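PDB 2F7L: Phosphoglucosamine/phosphogalactosamine mutase from Sulfolobus tokodaii, which interconverts the 6-phosphates and 1-phosphates of glucosamine and galactosamine with the help of magnesium, on the way to UDP-N-acetylglucosamine and UDP-N-acetylgalactosamine. Local coordinates for residues Thr188-Cys197 against Ala343-Glu351. Numbering follows the deposited sequence.
Sequences TPLVARALGC and AMSFALMLE
With CG anti to the backbone N (chi1 167°), Phe346 reaches helix 188-194, where Thr188 turns its methyl, also anti to N, over one ring face. The pair is a worked example of two alpha/beta/alpha domains meeting through helices, here in a phosphohexose mutase: a helix of domain II lies beside one of domain III, roughly parallel, with axes crossing at -26° and 9.6 Å apart at closest. Thr188 CG2 stands 4.0 Å off the ring plane, nearer its margin than its centre, while Leu350 CG, one turn beyond Phe346, lies against the margin of the opposite face. Val191 CG2 and Ala192 CB come in obliquely, 3.8 Å from Phe346 CD2 and CE2 respectively. An alanine in place of Phe346 is likely to open a gap between the helices, leaving the methyls of Thr188, Val191 and Ala192 without the ring they pack against. Near the segments' N-terminal ends, Ala343 CB lies 3.9 Å from Thr188 OG1, itself hydrogen-bonded to His240. Val175 of strand 174-178 touches both Phe346 and Cys197. Toward the C-terminal ends, Leu195 CD1 lies 4.4 Å from Ala347 CB, and Leu350 CD1 meets Leu195 CD1 at 4.1 Å and Cys197 SG at 3.7 Å.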
ATOM      1  N   THR A 188     -15.187  -2.616  -0.707  1.00 30.06           N
ATOM      2  CA  THR A 188     -14.917  -3.932  -0.137  1.00 30.04           C
ATOM      3  C   THR A 188     -16.230  -4.642   0.227  1.00 29.01           C
ATOM      4  O   THR A 188     -16.398  -5.822  -0.054  1.00 27.49           O
ATOM      5  CB  THR A 188     -13.939  -3.829   1.089  1.00 30.38           C
ATOM      6  OG1 THR A 188     -12.686  -3.326   0.624  1.00 30.95           O
ATOM      7  CG2 THR A 188     -13.679  -5.202   1.739  1.00 29.77           C
ATOM      8  N   PRO A 189     -17.186  -3.920   0.831  1.00 28.53           N
ATOM      9  CA  PRO A 189     -18.449  -4.565   1.188  1.00 29.19           C
ATOM     10  C   PRO A 189     -19.211  -5.042  -0.052  1.00 29.91           C
ATOM     11  O   PRO A 189     -19.955  -6.022  -0.012  1.00 30.66           O
ATOM     12  CB  PRO A 189     -19.196  -3.461   1.944  1.00 28.08           C
ATOM     13  CG  PRO A 189     -18.124  -2.683   2.528  1.00 27.60           C
ATOM     14  CD  PRO A 189     -17.136  -2.571   1.402  1.00 28.08           C
ATOM     15  N   LEU A 190     -19.025  -4.337  -1.156  1.00 30.16           N
ATOM     16  CA  LEU A 190     -19.701  -4.705  -2.375  1.00 30.05           C
ATOM     17  C   LEU A 190     -19.115  -6.008  -2.872  1.00 31.19           C
ATOM     18  O   LEU A 190     -19.848  -6.903  -3.284  1.00 32.26           O
ATOM     19  CB  LEU A 190     -19.546  -3.589  -3.411  1.00 28.80           C
ATOM     20  CG  LEU A 190     -20.749  -2.690  -3.775  1.00 25.82           C
ATOM     21  CD1 LEU A 190     -21.689  -2.479  -2.631  1.00 22.94           C
ATOM     22  CD2 LEU A 190     -20.201  -1.385  -4.260  1.00 24.34           C
ATOM     23  N   VAL A 191     -17.798  -6.144  -2.823  1.00 32.23           N
ATOM     24  CA  VAL A 191     -17.221  -7.404  -3.280  1.00 33.14           C
ATOM     25  C   VAL A 191     -17.711  -8.527  -2.350  1.00 33.18           C
ATOM     26  O   VAL A 191     -18.063  -9.605  -2.823  1.00 34.30           O
ATOM     27  CB  VAL A 191     -15.648  -7.358  -3.351  1.00 32.39           C
ATOM     28  CG1 VAL A 191     -15.199  -6.315  -4.341  1.00 30.97           C
ATOM     29  CG2 VAL A 191     -15.071  -7.018  -2.020  1.00 34.10           C
ATOM     30  N   ALA A 192     -17.775  -8.269  -1.043  1.00 32.57           N
ATOM     31  CA  ALA A 192     -18.249  -9.284  -0.094  1.00 32.77           C
ATOM     32  C   ALA A 192     -19.661  -9.755  -0.473  1.00 33.06           C
ATOM     33  O   ALA A 192     -19.948 -10.960  -0.496  1.00 32.44           O
ATOM     34  CB  ALA A 192     -18.262  -8.724   1.331  1.00 32.12           C
ATOM     35  N   ARG A 193     -20.530  -8.791  -0.771  1.00 33.02           N
ATOM     36  CA  ARG A 193     -21.905  -9.074  -1.163  1.00 33.34           C
ATOM     37  C   ARG A 193     -21.980  -9.989  -2.385  1.00 33.70           C
ATOM     38  O   ARG A 193     -22.877 -10.836  -2.489  1.00 33.17           O
ATOM     39  CB  ARG A 193     -22.633  -7.777  -1.467  1.00 33.04           C
ATOM     40  CG  ARG A 193     -24.099  -7.829  -1.159  1.00 33.48           C
ATOM     41  CD  ARG A 193     -24.691  -6.461  -1.290  1.00 34.98           C
ATOM     42  NE  ARG A 193     -24.398  -5.922  -2.613  1.00 37.45           N
ATOM     43  CZ  ARG A 193     -24.948  -4.824  -3.126  1.00 38.34           C
ATOM     44  NH1 ARG A 193     -25.836  -4.120  -2.435  1.00 39.43           N
ATOM     45  NH2 ARG A 193     -24.605  -4.426  -4.339  1.00 38.77           N
ATOM     46  N   ALA A 194     -21.045  -9.827  -3.313  1.00 34.23           N
ATOM     47  CA  ALA A 194     -21.056 -10.667  -4.502  1.00 35.31           C
ATOM     48  C   ALA A 194     -20.650 -12.077  -4.139  1.00 36.06           C
ATOM     49  O   ALA A 194     -21.147 -13.028  -4.725  1.00 36.33           O
ATOM     50  CB  ALA A 194     -20.126 -10.115  -5.575  1.00 35.38           C
ATOM     51  N   LEU A 195     -19.743 -12.216  -3.176  1.00 36.91           N
ATOM     52  CA  LEU A 195     -19.301 -13.544  -2.751  1.00 37.33           C
ATOM     53  C   LEU A 195     -20.252 -14.066  -1.665  1.00 37.93           C
ATOM     54  O   LEU A 195     -19.923 -14.958  -0.894  1.00 38.28           O
ATOM     55  CB  LEU A 195     -17.852 -13.464  -2.255  1.00 35.74           C
ATOM     56  CG  LEU A 195     -17.014 -12.672  -3.274  1.00 34.87           C
ATOM     57  CD1 LEU A 195     -15.546 -12.660  -2.894  1.00 33.37           C
ATOM     58  CD2 LEU A 195     -17.191 -13.282  -4.650  1.00 34.05           C
ATOM     59  N   GLY A 196     -21.447 -13.498  -1.628  1.00 38.10           N
ATOM     60  CA  GLY A 196     -22.434 -13.901  -0.654  1.00 40.14           C
ATOM     61  C   GLY A 196     -22.013 -14.112   0.799  1.00 41.75           C
ATOM     62  O   GLY A 196     -22.141 -15.223   1.320  1.00 43.53           O
ATOM     63  N   CYS A 197     -21.538 -13.074   1.481  1.00 41.46           N
ATOM     64  CA  CYS A 197     -21.144 -13.234   2.877  1.00 41.29           C
ATOM     65  C   CYS A 197     -22.149 -12.512   3.766  1.00 40.68           C
ATOM     66  O   CYS A 197     -22.949 -11.719   3.283  1.00 39.59           O
ATOM     67  CB  CYS A 197     -19.772 -12.592   3.148  1.00 42.17           C
ATOM     68  SG  CYS A 197     -18.482 -12.804   1.898  1.00 43.10           S
ATOM     69  N   ALA A 343      -9.267  -4.646  -1.695  1.00 35.05           N
ATOM     70  CA  ALA A 343     -10.431  -5.462  -1.964  1.00 35.35           C
ATOM     71  C   ALA A 343      -9.949  -6.657  -2.745  1.00 35.85           C
ATOM     72  O   ALA A 343     -10.375  -7.785  -2.470  1.00 36.95           O
ATOM     73  CB  ALA A 343     -11.472  -4.700  -2.772  1.00 35.36           C
ATOM     74  N   MET A 344      -9.050  -6.429  -3.703  1.00 34.94           N
ATOM     75  CA  MET A 344      -8.566  -7.552  -4.493  1.00 35.34           C
ATOM     76  C   MET A 344      -8.017  -8.606  -3.556  1.00 36.04           C
ATOM     77  O   MET A 344      -8.186  -9.803  -3.786  1.00 36.47           O
ATOM     78  CB  MET A 344      -7.467  -7.143  -5.471  1.00 34.79           C
ATOM     79  CG  MET A 344      -7.029  -8.274  -6.425  1.00 34.50           C
ATOM     80  SD  MET A 344      -8.269  -8.758  -7.666  1.00 34.70           S
ATOM     81  CE  MET A 344      -9.122 -10.096  -6.810  1.00 35.29           C
ATOM     82  N   SER A 345      -7.370  -8.145  -2.491  1.00 35.80           N
ATOM     83  CA  SER A 345      -6.772  -9.034  -1.521  1.00 35.29           C
ATOM     84  C   SER A 345      -7.815  -9.766  -0.722  1.00 35.52           C
ATOM     85  O   SER A 345      -7.691 -10.966  -0.503  1.00 35.82           O
ATOM     86  CB  SER A 345      -5.879  -8.240  -0.588  1.00 34.56           C
ATOM     87  OG  SER A 345      -4.914  -7.549  -1.340  1.00 34.44           O
ATOM     88  N   PHE A 346      -8.827  -9.038  -0.269  1.00 35.55           N
ATOM     89  CA  PHE A 346      -9.902  -9.627   0.518  1.00 36.66           C
ATOM     90  C   PHE A 346     -10.597 -10.757  -0.271  1.00 37.57           C
ATOM     91  O   PHE A 346     -10.968 -11.796   0.292  1.00 37.21           O
ATOM     92  CB  PHE A 346     -10.918  -8.545   0.887  1.00 36.09           C
ATOM     93  CG  PHE A 346     -12.213  -9.087   1.425  1.00 35.85           C
ATOM     94  CD1 PHE A 346     -12.306  -9.542   2.728  1.00 35.48           C
ATOM     95  CD2 PHE A 346     -13.344  -9.143   0.620  1.00 35.37           C
ATOM     96  CE1 PHE A 346     -13.506 -10.038   3.229  1.00 35.11           C
ATOM     97  CE2 PHE A 346     -14.548  -9.643   1.114  1.00 34.91           C
ATOM     98  CZ  PHE A 346     -14.625 -10.090   2.423  1.00 35.06           C
ATOM     99  N   ALA A 347     -10.768 -10.539  -1.575  1.00 37.81           N
ATOM    100  CA  ALA A 347     -11.399 -11.515  -2.456  1.00 38.04           C
ATOM    101  C   ALA A 347     -10.519 -12.757  -2.632  1.00 38.31           C
ATOM    102  O   ALA A 347     -11.006 -13.895  -2.592  1.00 39.42           O
ATOM    103  CB  ALA A 347     -11.680 -10.885  -3.824  1.00 37.63           C
ATOM    104  N   LEU A 348      -9.230 -12.541  -2.856  1.00 37.14           N
ATOM    105  CA  LEU A 348      -8.321 -13.648  -3.031  1.00 36.77           C
ATOM    106  C   LEU A 348      -8.262 -14.449  -1.748  1.00 37.47           C
ATOM    107  O   LEU A 348      -8.137 -15.670  -1.779  1.00 37.00           O
ATOM    108  CB  LEU A 348      -6.928 -13.145  -3.386  1.00 35.70           C
ATOM    109  CG  LEU A 348      -6.763 -12.623  -4.811  1.00 35.80           C
ATOM    110  CD1 LEU A 348      -5.396 -11.977  -4.975  1.00 35.50           C
ATOM    111  CD2 LEU A 348      -6.936 -13.766  -5.790  1.00 35.06           C
ATOM    112  N   MET A 349      -8.367 -13.766  -0.618  1.00 38.20           N
ATOM    113  CA  MET A 349      -8.290 -14.455   0.659  1.00 39.60           C
ATOM    114  C   MET A 349      -9.474 -15.380   0.829  1.00 39.83           C
ATOM    115  O   MET A 349      -9.311 -16.538   1.200  1.00 39.40           O
ATOM    116  CB  MET A 349      -8.233 -13.455   1.815  1.00 40.67           C
ATOM    117  CG  MET A 349      -7.921 -14.088   3.173  1.00 41.80           C
ATOM    118  SD  MET A 349      -6.283 -14.845   3.245  1.00 42.91           S
ATOM    119  CE  MET A 349      -5.340 -13.543   4.052  1.00 42.61           C
ATOM    120  N   LEU A 350     -10.671 -14.862   0.567  1.00 40.59           N
ATOM    121  CA  LEU A 350     -11.885 -15.668   0.676  1.00 40.58           C
ATOM    122  C   LEU A 350     -11.832 -16.850  -0.301  1.00 41.16           C
ATOM    123  O   LEU A 350     -12.526 -17.846  -0.099  1.00 41.22           O
ATOM    124  CB  LEU A 350     -13.136 -14.823   0.393  1.00 38.82           C
ATOM    125  CG  LEU A 350     -13.546 -13.785   1.439  1.00 38.60           C
ATOM    126  CD1 LEU A 350     -14.904 -13.226   1.085  1.00 38.33           C
ATOM    127  CD2 LEU A 350     -13.600 -14.411   2.818  1.00 38.34           C
ATOM    128  N   GLU A 351     -11.029 -16.743  -1.359  1.00 41.41           N
ATOM    129  CA  GLU A 351     -10.933 -17.849  -2.293  1.00 43.33           C
ATOM    130  C   GLU A 351     -10.038 -18.888  -1.625  1.00 44.86           C
ATOM    131  O   GLU A 351     -10.488 -19.982  -1.298  1.00 45.59           O
ATOM    132  CB  GLU A 351     -10.342 -17.416  -3.644  1.00 42.34           C
ATOM    133  CG  GLU A 351     -11.092 -18.031  -4.832  1.00 42.09           C
ATOM    134  CD  GLU A 351     -10.330 -17.977  -6.165  1.00 42.99           C
ATOM    135  OE1 GLU A 351     -10.959 -18.243  -7.221  1.00 42.16           O
ATOM    136  OE2 GLU A 351      -9.110 -17.685  -6.169  1.00 43.06           O
TER